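Local coordinates for putative polyketide cyclase (Bacillus cereus, PDB 3K0Z), which is of unknown function but, as a SnoaL-like member of the NTF2 clan, may act as a polyketide cyclase, and is a putative lipoprotein, at residues Thr34-Ala39 against Leu100-Asp105; Arg42-Trp47 against Asp128-Lys133; Lys88-Ile93 against Gly115-Lys120. All blocks are in the same frame, centred on the assembly; numbering follows the deposited sequence.

Interaction 1. Residues Thr34-Ala39 against Leu100-Asp105; sequences TEMVHA and LLVVGD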
loop_
_atom_site.group_PDB
_atom_site.type_symbol
_atom_site.label_atom_id
_atom_site.label_comp_id
_atom_site.label_asym_id
_atom_site.label_seq_id
_atom_site.Cartn_x
_atom_site.Cartn_y
_atom_site.Cartn_z
ATOM N N THR A 34 13.955 14.480 -7.235
ATOM C CA THR A 34 13.896 15.387 -6.075
ATOM C C THR A 34 12.505 15.976 -5.925
ATOM O O THR A 34 11.989 16.070 -4.820
ATOM C CB THR A 34 14.924 16.514 -6.236
ATOM O OG1 THR A 34 16.237 15.958 -6.308
ATOM C CG2 THR A 34 14.888 17.491 -5.088
ATOM N N GLU A 35 11.885 16.384 -7.032
ATOM C CA GLU A 35 10.573 16.988 -6.872
ATOM C C GLU A 35 9.478 15.961 -6.434
ATOM O O GLU A 35 8.528 16.300 -5.731
ATOM C CB GLU A 35 10.210 17.794 -8.112
ATOM C CG GLU A 35 9.835 16.956 -9.288
ATOM C CD GLU A 35 9.885 17.707 -10.619
ATOM O OE1 GLU A 35 10.195 18.917 -10.625
ATOM O OE2 GLU A 35 9.598 17.058 -11.671
HETATM N N MSE A 36 9.631 14.712 -6.814
HETATM C CA MSE A 36 8.731 13.658 -6.360
HETATM C C MSE A 36 8.952 13.343 -4.884
HETATM O O MSE A 36 7.981 13.199 -4.117
HETATM C CB MSE A 36 8.920 12.422 -7.247
HETATM C CG MSE A 36 8.416 12.655 -8.623
HETATM SE SE MSE A 36 8.944 11.254 -9.846
HETATM C CE MSE A 36 7.444 9.974 -9.528
ATOM N N VAL A 37 10.206 13.245 -4.454
ATOM C CA VAL A 37 10.500 12.957 -3.032
ATOM C C VAL A 37 10.020 14.127 -2.160
ATOM O O VAL A 37 9.393 13.919 -1.128
ATOM C CB VAL A 37 12.002 12.651 -2.800
ATOM C CG1 VAL A 37 12.331 12.671 -1.349
ATOM C CG2 VAL A 37 12.364 11.290 -3.422
ATOM N N HIS A 38 10.265 15.359 -2.607
ATOM C CA HIS A 38 9.857 16.541 -1.868
ATOM C C HIS A 38 8.339 16.635 -1.757
ATOM O O HIS A 38 7.837 17.045 -0.731
ATOM C CB HIS A 38 10.426 17.791 -2.537
ATOM C CG HIS A 38 11.886 17.988 -2.274
ATOM N ND1 HIS A 38 12.568 19.124 -2.650
ATOM C CD2 HIS A 38 12.779 17.205 -1.619
ATOM C CE1 HIS A 38 13.836 19.009 -2.271
ATOM N NE2 HIS A 38 13.981 17.854 -1.626
ATOM N N ALA A 39 7.605 16.241 -2.780
ATOM C CA ALA A 39 6.131 16.270 -2.678
ATOM C C ALA A 39 5.696 15.287 -1.611
ATOM O O ALA A 39 4.802 15.556 -0.802
ATOM C CB ALA A 39 5.489 15.928 -4.048
ATOM N N LEU A 100 10.023 4.769 0.753
ATOM C CA LEU A 100 9.555 5.502 -0.398
ATOM C C LEU A 100 10.083 4.885 -1.686
ATOM O O LEU A 100 11.322 4.811 -1.887
ATOM C CB LEU A 100 10.040 6.949 -0.281
ATOM C CG LEU A 100 9.188 8.039 -0.854
ATOM C CD1 LEU A 100 7.780 8.103 -0.110
ATOM C CD2 LEU A 100 9.955 9.380 -0.845
ATOM N N LEU A 101 9.181 4.478 -2.581
ATOM C CA LEU A 101 9.559 3.818 -3.890
ATOM C C LEU A 101 9.159 4.763 -5.023
ATOM O O LEU A 101 7.962 5.068 -5.202
ATOM C CB LEU A 101 8.859 2.490 -4.056
ATOM C CG LEU A 101 8.936 1.679 -2.758
ATOM C CD1 LEU A 101 8.010 0.393 -2.856
ATOM C CD2 LEU A 101 10.413 1.359 -2.414
ATOM N N VAL A 102 10.149 5.226 -5.783
ATOM C CA VAL A 102 9.911 6.292 -6.787
ATOM C C VAL A 102 10.178 5.793 -8.207
ATOM O O VAL A 102 11.282 5.441 -8.524
ATOM C CB VAL A 102 10.739 7.542 -6.455
ATOM C CG1 VAL A 102 10.410 8.649 -7.417
ATOM C CG2 VAL A 102 10.506 7.990 -4.947
ATOM N N VAL A 103 9.147 5.773 -9.069
ATOM C CA VAL A 103 9.305 5.227 -10.418
ATOM C C VAL A 103 8.307 5.805 -11.375
ATOM O O VAL A 103 7.144 5.957 -11.035
ATOM C CB VAL A 103 9.219 3.675 -10.402
ATOM C CG1 VAL A 103 7.808 3.140 -9.971
ATOM C CG2 VAL A 103 9.688 3.067 -11.781
ATOM N N GLY A 104 8.766 6.186 -12.563
ATOM C CA GLY A 104 7.900 6.823 -13.563
ATOM C C GLY A 104 7.278 8.082 -12.953
ATOM O O GLY A 104 8.000 8.933 -12.515
ATOM N N ASP A 105 5.945 8.166 -12.895
ATOM C CA ASP A 105 5.251 9.295 -12.290
ATOM C C ASP A 105 4.573 8.910 -10.979
ATOM O O ASP A 105 3.712 9.649 -10.520
ATOM C CB ASP A 105 4.167 9.792 -13.240
ATOM C CG ASP A 105 4.722 10.416 -14.468
ATOM O OD1 ASP A 105 5.839 10.981 -14.403
ATOM O OD2 ASP A 105 4.019 10.357 -15.500
#
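Val-37 and Met-36 give helix 30-49 two protrusions that fit against strand 93-103. The smaller is Val-37 CG2, which enters the shallow notch between two alternate residues of the strand, 4.0 Å from Leu-100 CD2 and 4.1 Å from Val-102 CG2. The two valines meet at about a right angle, methyl against methyl. The larger is the side chain of Met-36, modelled as selenomethionine, which passes along the other flank of Val-102 with its SE 3.9 Å from Val-102 CG1. Val-102 therefore serves as a ridge, one methyl for each helical residue. Beyond it the Met-36 chain bends at its third torsion (chi3 87°), bringing CE over the hairpin bend, 3.2 Å from Gly-104 O and 3.4 Å from Asp-105 C. Segment 34-39 runs at 144° to strand residues 100-103, roughly antiparallel, and Leu-100 and Val-102 lie on the sheet face it covers; Leu-101 and Val-103 pack against Thr-108 and Val-102 of the second subunit. A single strand thus serves both the helix-on-sheet interior and the dimer interface. With no hydrogen bond joining the segments, cohesion here comes from close apolar packing, with one polarisable side chain resting on peptide atoms of the turn.

Interaction 2. Residues Arg42-Trp47 against Asp128-Lys133; sequences RFYAFW and DILHVK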
loop_
_atom_site.group_PDB
_atom_site.type_symbol
_atom_site.label_atom_id
_atom_site.label_comp_id
_atom_site.label_asym_id
_atom_site.label_seq_id
_atom_site.Cartn_x
_atom_site.Cartn_y
_atom_site.Cartn_z
ATOM N N ARG A 42 6.411 16.755 1.860
ATOM C CA ARG A 42 5.448 17.797 2.233
ATOM C C ARG A 42 4.114 17.187 2.557
ATOM O O ARG A 42 3.433 17.660 3.423
ATOM C CB ARG A 42 5.243 18.824 1.122
ATOM C CG ARG A 42 6.425 19.734 0.880
ATOM C CD ARG A 42 6.106 20.877 -0.071
ATOM N NE ARG A 42 7.307 21.661 -0.414
ATOM C CZ ARG A 42 8.107 21.425 -1.466
ATOM N NH1 ARG A 42 7.854 20.472 -2.358
ATOM N NH2 ARG A 42 9.159 22.200 -1.661
ATOM N N PHE A 43 3.717 16.165 1.815
ATOM C CA PHE A 43 2.473 15.487 2.048
ATOM C C PHE A 43 2.501 14.836 3.436
ATOM O O PHE A 43 1.539 14.989 4.204
ATOM C CB PHE A 43 2.201 14.437 0.943
ATOM C CG PHE A 43 0.763 13.942 0.883
ATOM C CD1 PHE A 43 -0.297 14.824 0.684
ATOM C CD2 PHE A 43 0.482 12.579 0.926
ATOM C CE1 PHE A 43 -1.617 14.344 0.603
ATOM C CE2 PHE A 43 -0.840 12.116 0.784
ATOM C CZ PHE A 43 -1.863 12.997 0.633
ATOM N N TYR A 44 3.577 14.134 3.789
ATOM C CA TYR A 44 3.628 13.539 5.145
ATOM C C TYR A 44 3.944 14.570 6.252
ATOM O O TYR A 44 3.542 14.347 7.396
ATOM C CB TYR A 44 4.430 12.221 5.208
ATOM C CG TYR A 44 3.794 11.293 4.205
ATOM C CD1 TYR A 44 2.518 10.786 4.423
ATOM C CD2 TYR A 44 4.395 11.050 2.986
ATOM C CE1 TYR A 44 1.833 10.058 3.447
ATOM C CE2 TYR A 44 3.741 10.277 2.012
ATOM C CZ TYR A 44 2.463 9.794 2.260
ATOM O OH TYR A 44 1.814 9.082 1.299
ATOM N N ALA A 45 4.599 15.684 5.928
ATOM C CA ALA A 45 4.674 16.836 6.871
ATOM C C ALA A 45 3.263 17.339 7.221
ATOM O O ALA A 45 2.983 17.649 8.367
ATOM C CB ALA A 45 5.536 17.984 6.328
ATOM N N PHE A 46 2.388 17.419 6.223
ATOM C CA PHE A 46 1.046 17.851 6.474
ATOM C C PHE A 46 0.349 16.842 7.393
ATOM O O PHE A 46 -0.248 17.214 8.397
ATOM C CB PHE A 46 0.260 18.023 5.187
ATOM C CG PHE A 46 -1.181 18.249 5.447
ATOM C CD1 PHE A 46 -1.607 19.438 6.031
ATOM C CD2 PHE A 46 -2.103 17.253 5.208
ATOM C CE1 PHE A 46 -2.960 19.638 6.332
ATOM C CE2 PHE A 46 -3.447 17.437 5.489
ATOM C CZ PHE A 46 -3.878 18.619 6.060
ATOM N N TRP A 47 0.419 15.559 7.065
ATOM C CA TRP A 47 -0.218 14.574 7.947
ATOM C C TRP A 47 0.395 14.593 9.340
ATOM O O TRP A 47 -0.320 14.346 10.317
ATOM C CB TRP A 47 -0.161 13.188 7.365
ATOM C CG TRP A 47 -1.017 13.028 6.111
ATOM C CD1 TRP A 47 -0.584 12.693 4.867
ATOM C CD2 TRP A 47 -2.454 13.217 5.999
ATOM N NE1 TRP A 47 -1.647 12.644 3.995
ATOM C CE2 TRP A 47 -2.800 12.984 4.659
ATOM C CE3 TRP A 47 -3.467 13.545 6.912
ATOM C CZ2 TRP A 47 -4.127 13.039 4.199
ATOM C CZ3 TRP A 47 -4.797 13.635 6.453
ATOM C CH2 TRP A 47 -5.102 13.389 5.100
ATOM N N ASP A 128 0.466 4.222 0.755
ATOM C CA ASP A 128 -0.153 5.145 -0.173
ATOM C C ASP A 128 0.536 5.053 -1.502
ATOM O O ASP A 128 1.756 4.897 -1.557
ATOM C CB ASP A 128 0.016 6.607 0.240
ATOM C CG ASP A 128 -0.590 6.964 1.596
ATOM O OD1 ASP A 128 -1.073 6.078 2.359
ATOM O OD2 ASP A 128 -0.607 8.188 1.893
ATOM N N ILE A 129 -0.237 5.186 -2.565
ATOM C CA ILE A 129 0.297 5.304 -3.918
ATOM C C ILE A 129 -0.094 6.715 -4.390
ATOM O O ILE A 129 -1.286 7.066 -4.444
ATOM C CB ILE A 129 -0.275 4.267 -4.884
ATOM C CG1 ILE A 129 0.167 2.856 -4.453
ATOM C CG2 ILE A 129 0.207 4.590 -6.317
ATOM C CD1 ILE A 129 -0.643 1.740 -5.092
ATOM N N LEU A 130 0.922 7.496 -4.714
ATOM C CA LEU A 130 0.749 8.882 -5.156
ATOM C C LEU A 130 1.095 9.040 -6.634
ATOM O O LEU A 130 2.109 8.533 -7.065
ATOM C CB LEU A 130 1.679 9.763 -4.352
ATOM C CG LEU A 130 1.698 9.665 -2.829
ATOM C CD1 LEU A 130 2.891 10.520 -2.344
ATOM C CD2 LEU A 130 0.408 10.071 -2.124
ATOM N N HIS A 131 0.264 9.765 -7.387
ATOM C CA HIS A 131 0.558 10.126 -8.766
ATOM C C HIS A 131 1.053 11.568 -8.720
ATOM O O HIS A 131 0.356 12.459 -8.202
ATOM C CB HIS A 131 -0.684 10.057 -9.589
ATOM C CG HIS A 131 -0.450 9.791 -11.039
ATOM N ND1 HIS A 131 -1.477 9.447 -11.892
ATOM C CD2 HIS A 131 0.684 9.770 -11.778
ATOM C CE1 HIS A 131 -0.982 9.256 -13.105
ATOM N NE2 HIS A 131 0.327 9.448 -13.061
ATOM N N VAL A 132 2.261 11.797 -9.218
ATOM C CA VAL A 132 2.897 13.128 -9.153
ATOM C C VAL A 132 3.142 13.665 -10.548
ATOM O O VAL A 132 3.677 12.935 -11.351
ATOM C CB VAL A 132 4.261 13.062 -8.453
ATOM C CG1 VAL A 132 4.807 14.490 -8.202
ATOM C CG2 VAL A 132 4.153 12.269 -7.148
ATOM N N LYS A 133 2.712 14.902 -10.827
ATOM C CA LYS A 133 2.917 15.538 -12.119
ATOM C C LYS A 133 3.533 16.898 -11.842
ATOM O O LYS A 133 3.008 17.661 -11.049
ATOM C CB LYS A 133 1.602 15.702 -12.871
#
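Tyr-44 makes the one hydrogen bond between this turn of helix 30-49 and strand 120-133: its OH donates to Asp-128 OD2 at 2.6 Å. The two side chains reach toward each other from opposite directions. The hydroxyl meets the oxygen from above the carboxylate plane, 43° out of it, whereas Asp-128 OD2 lies near the plane of the Tyr-44 ring, at its edge and 3.4 Å from Tyr-44 CE1. Tyr-44 CG lies beside its own backbone N (chi1 -56°), a setting that lets a residue not aimed straight at the strand deliver its OH there.

Apolar contacts lie beside this bond. Leu-130 CD2 touches Phe-43 CE2 at 3.8 Å and lies equally far from Tyr-44 OH, and so covers one flank of the hydroxyl. A third kind of contact sets an aromatic edge before a carboxylate oxygen: Phe-43 CE2 stands 4.1 Å from Asp-128 OD2, the two planes 71° apart. Behind the pair, Asp-128 also packs on His-142 and Leu-111, within the curved sheet against whose concave face the long helix packs in NTF2-like folds. A short hydrogen bond in a largely apolar, buried setting probably fixes the hydroxyl's direction and ties two buried polar groups together.

Interaction 3. Residues Lys88-Ile93 against Gly115-Lys120; sequences KIVPNI and GTHNDK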
loop_
_atom_site.group_PDB
_atom_site.type_symbol
_atom_site.label_atom_id
_atom_site.label_comp_id
_atom_site.label_asym_id
_atom_site.label_seq_id
_atom_site.Cartn_x
_atom_site.Cartn_y
_atom_site.Cartn_z
ATOM N N LYS A 88 -9.100 15.311 17.157
ATOM C CA LYS A 88 -10.140 15.359 18.162
ATOM C C LYS A 88 -10.171 14.107 19.087
ATOM O O LYS A 88 -10.626 14.196 20.231
ATOM C CB LYS A 88 -11.494 15.544 17.461
ATOM C CG LYS A 88 -11.595 16.893 16.722
ATOM C CD LYS A 88 -12.973 17.090 16.093
ATOM C CE LYS A 88 -13.001 18.276 15.110
ATOM N NZ LYS A 88 -14.359 18.348 14.435
ATOM N N ILE A 89 -9.735 12.959 18.568
ATOM C CA ILE A 89 -9.647 11.713 19.323
ATOM C C ILE A 89 -8.208 11.356 19.731
ATOM O O ILE A 89 -7.998 10.881 20.842
ATOM C CB ILE A 89 -10.172 10.498 18.535
ATOM C CG1 ILE A 89 -11.508 10.789 17.851
ATOM C CG2 ILE A 89 -10.391 9.300 19.520
ATOM C CD1 ILE A 89 -12.654 11.019 18.866
ATOM N N VAL A 90 -7.246 11.558 18.827
ATOM C CA VAL A 90 -5.823 11.240 19.076
ATOM C C VAL A 90 -4.957 12.443 18.728
ATOM O O VAL A 90 -4.300 12.447 17.701
ATOM C CB VAL A 90 -5.320 10.029 18.212
ATOM C CG1 VAL A 90 -3.883 9.598 18.588
ATOM C CG2 VAL A 90 -6.267 8.820 18.374
ATOM N N PRO A 91 -4.945 13.458 19.598
ATOM C CA PRO A 91 -4.083 14.594 19.314
ATOM C C PRO A 91 -2.588 14.289 19.450
ATOM O O PRO A 91 -1.791 14.933 18.787
ATOM C CB PRO A 91 -4.523 15.651 20.335
ATOM C CG PRO A 91 -5.170 14.906 21.418
ATOM C CD PRO A 91 -5.726 13.637 20.825
ATOM N N ASN A 92 -2.194 13.342 20.301
ATOM C CA ASN A 92 -0.786 12.957 20.362
ATOM C C ASN A 92 -0.516 11.883 19.301
ATOM O O ASN A 92 -0.527 10.672 19.600
ATOM C CB ASN A 92 -0.414 12.426 21.731
ATOM C CG ASN A 92 1.062 12.124 21.848
ATOM O OD1 ASN A 92 1.892 12.745 21.168
ATOM N ND2 ASN A 92 1.401 11.155 22.690
ATOM N N ILE A 93 -0.259 12.347 18.082
ATOM C CA ILE A 93 -0.039 11.515 16.915
ATOM C C ILE A 93 1.132 12.070 16.080
ATOM O O ILE A 93 1.305 13.278 15.999
ATOM C CB ILE A 93 -1.329 11.454 16.008
ATOM C CG1 ILE A 93 -1.214 10.296 15.005
ATOM C CG2 ILE A 93 -1.606 12.846 15.323
ATOM C CD1 ILE A 93 -1.220 8.890 15.649
ATOM N N GLY A 115 1.688 7.162 18.620
ATOM C CA GLY A 115 1.272 8.147 19.607
ATOM C C GLY A 115 0.647 7.468 20.818
ATOM O O GLY A 115 1.038 6.355 21.188
ATOM N N THR A 116 -0.327 8.129 21.430
ATOM C CA THR A 116 -0.989 7.556 22.557
ATOM C C THR A 116 -2.434 7.951 22.564
ATOM O O THR A 116 -2.814 8.928 21.976
ATOM C CB THR A 116 -0.363 8.039 23.875
ATOM O OG1 THR A 116 -0.505 9.453 23.977
ATOM C CG2 THR A 116 1.162 7.665 24.003
ATOM N N HIS A 117 -3.233 7.176 23.279
ATOM C CA HIS A 117 -4.661 7.443 23.451
ATOM C C HIS A 117 -4.962 6.864 24.792
ATOM O O HIS A 117 -4.628 5.718 25.051
ATOM C CB HIS A 117 -5.496 6.732 22.399
ATOM C CG HIS A 117 -6.961 6.867 22.623
ATOM N ND1 HIS A 117 -7.638 8.043 22.367
ATOM C CD2 HIS A 117 -7.871 6.013 23.147
ATOM C CE1 HIS A 117 -8.908 7.895 22.696
ATOM N NE2 HIS A 117 -9.077 6.675 23.177
ATOM N N ASN A 118 -5.566 7.670 25.643
ATOM C CA ASN A 118 -5.723 7.345 27.028
ATOM C C ASN A 118 -4.372 6.894 27.571
ATOM O O ASN A 118 -3.351 7.563 27.361
ATOM C CB ASN A 118 -6.851 6.319 27.227
ATOM C CG ASN A 118 -8.213 6.873 26.822
ATOM O OD1 ASN A 118 -8.438 8.089 26.837
ATOM N ND2 ASN A 118 -9.129 5.981 26.457
ATOM N N ASP A 119 -4.320 5.765 28.249
ATOM C CA ASP A 119 -3.050 5.329 28.795
ATOM C C ASP A 119 -2.505 4.225 27.894
ATOM O O ASP A 119 -1.882 3.293 28.386
ATOM C CB ASP A 119 -3.248 4.823 30.233
ATOM N N LYS A 120 -2.727 4.322 26.578
ATOM C CA LYS A 120 -2.385 3.220 25.688
ATOM C C LYS A 120 -1.565 3.708 24.496
ATOM O O LYS A 120 -1.772 4.816 24.012
ATOM C CB LYS A 120 -3.667 2.516 25.202
ATOM C CG LYS A 120 -4.415 1.674 26.257
HETATM O O HOH W 1 -3.629 11.500 21.949
#
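Asn-92 meets Thr-116 with both its backbone O and its side-chain ND2. Asn-92 O accepts from Thr-116 N at 3.1 Å, in the carbonyl plane, while ND2 gives a nearly straight bond (167°) to Thr-116 OG1 at 2.9 Å, with the hydroxyl oxygen lying in the amide plane. Thr-116 OG1 sits between its backbone N and carbonyl carbon (chi1 62°), turned to receive that N-H. The other end of the amide, OD1, is hydrogen-bonded to His-94 NE2. A water completes the pairing, accepting from Asn-92 N at 2.9 Å and donating to Thr-116 O at 2.7 Å. Here the loop after helix 76-87 becomes strand 93-103 through an inverse gamma turn centred on Asn-92, and Ile-93 and Gly-115 form an antiparallel non-hydrogen-bonded pair. Having no side chain, Gly-115 lets Asn-92 O come within 3.1 Å of its CA, in a CA-H...O contact. A type II' turn from His-117 to Lys-120 closes the hairpin to strand 120-133. His-117, its first residue, donates through ND1 to Ile-89 O at 3.2 Å; the bond is bent (137°) and comes from above the carbonyl plane, though the oxygen lies in the imidazole plane. Ile-89 CG2 packs 3.8 Å from His-117 CE1.

Interactions 1 and 2 are successive steps along helix 30-49, with centres 9 Å apart, where the helix crosses strands 93-103 and 120-133 of one mixed sheet. They touch: Val-132 N probably donates a hydrogen bond to Asp-105 O at 2.9 Å, and Met-36 packs on Val-132. Interaction 3 lies at the far end of that sheet, its centre 31 Å from that of interaction 1 and 23 Å from that of interaction 2, across the chain's centre from interaction 1. In sequence, both helical segments come first, then 88-93, 100-105, 115-120 and 128-133. The antiparallel strands join a buried helix-on-sheet core to a polar surface contact between a loop and a hairpin end, within one SnoaL-like, NTF2-type fold.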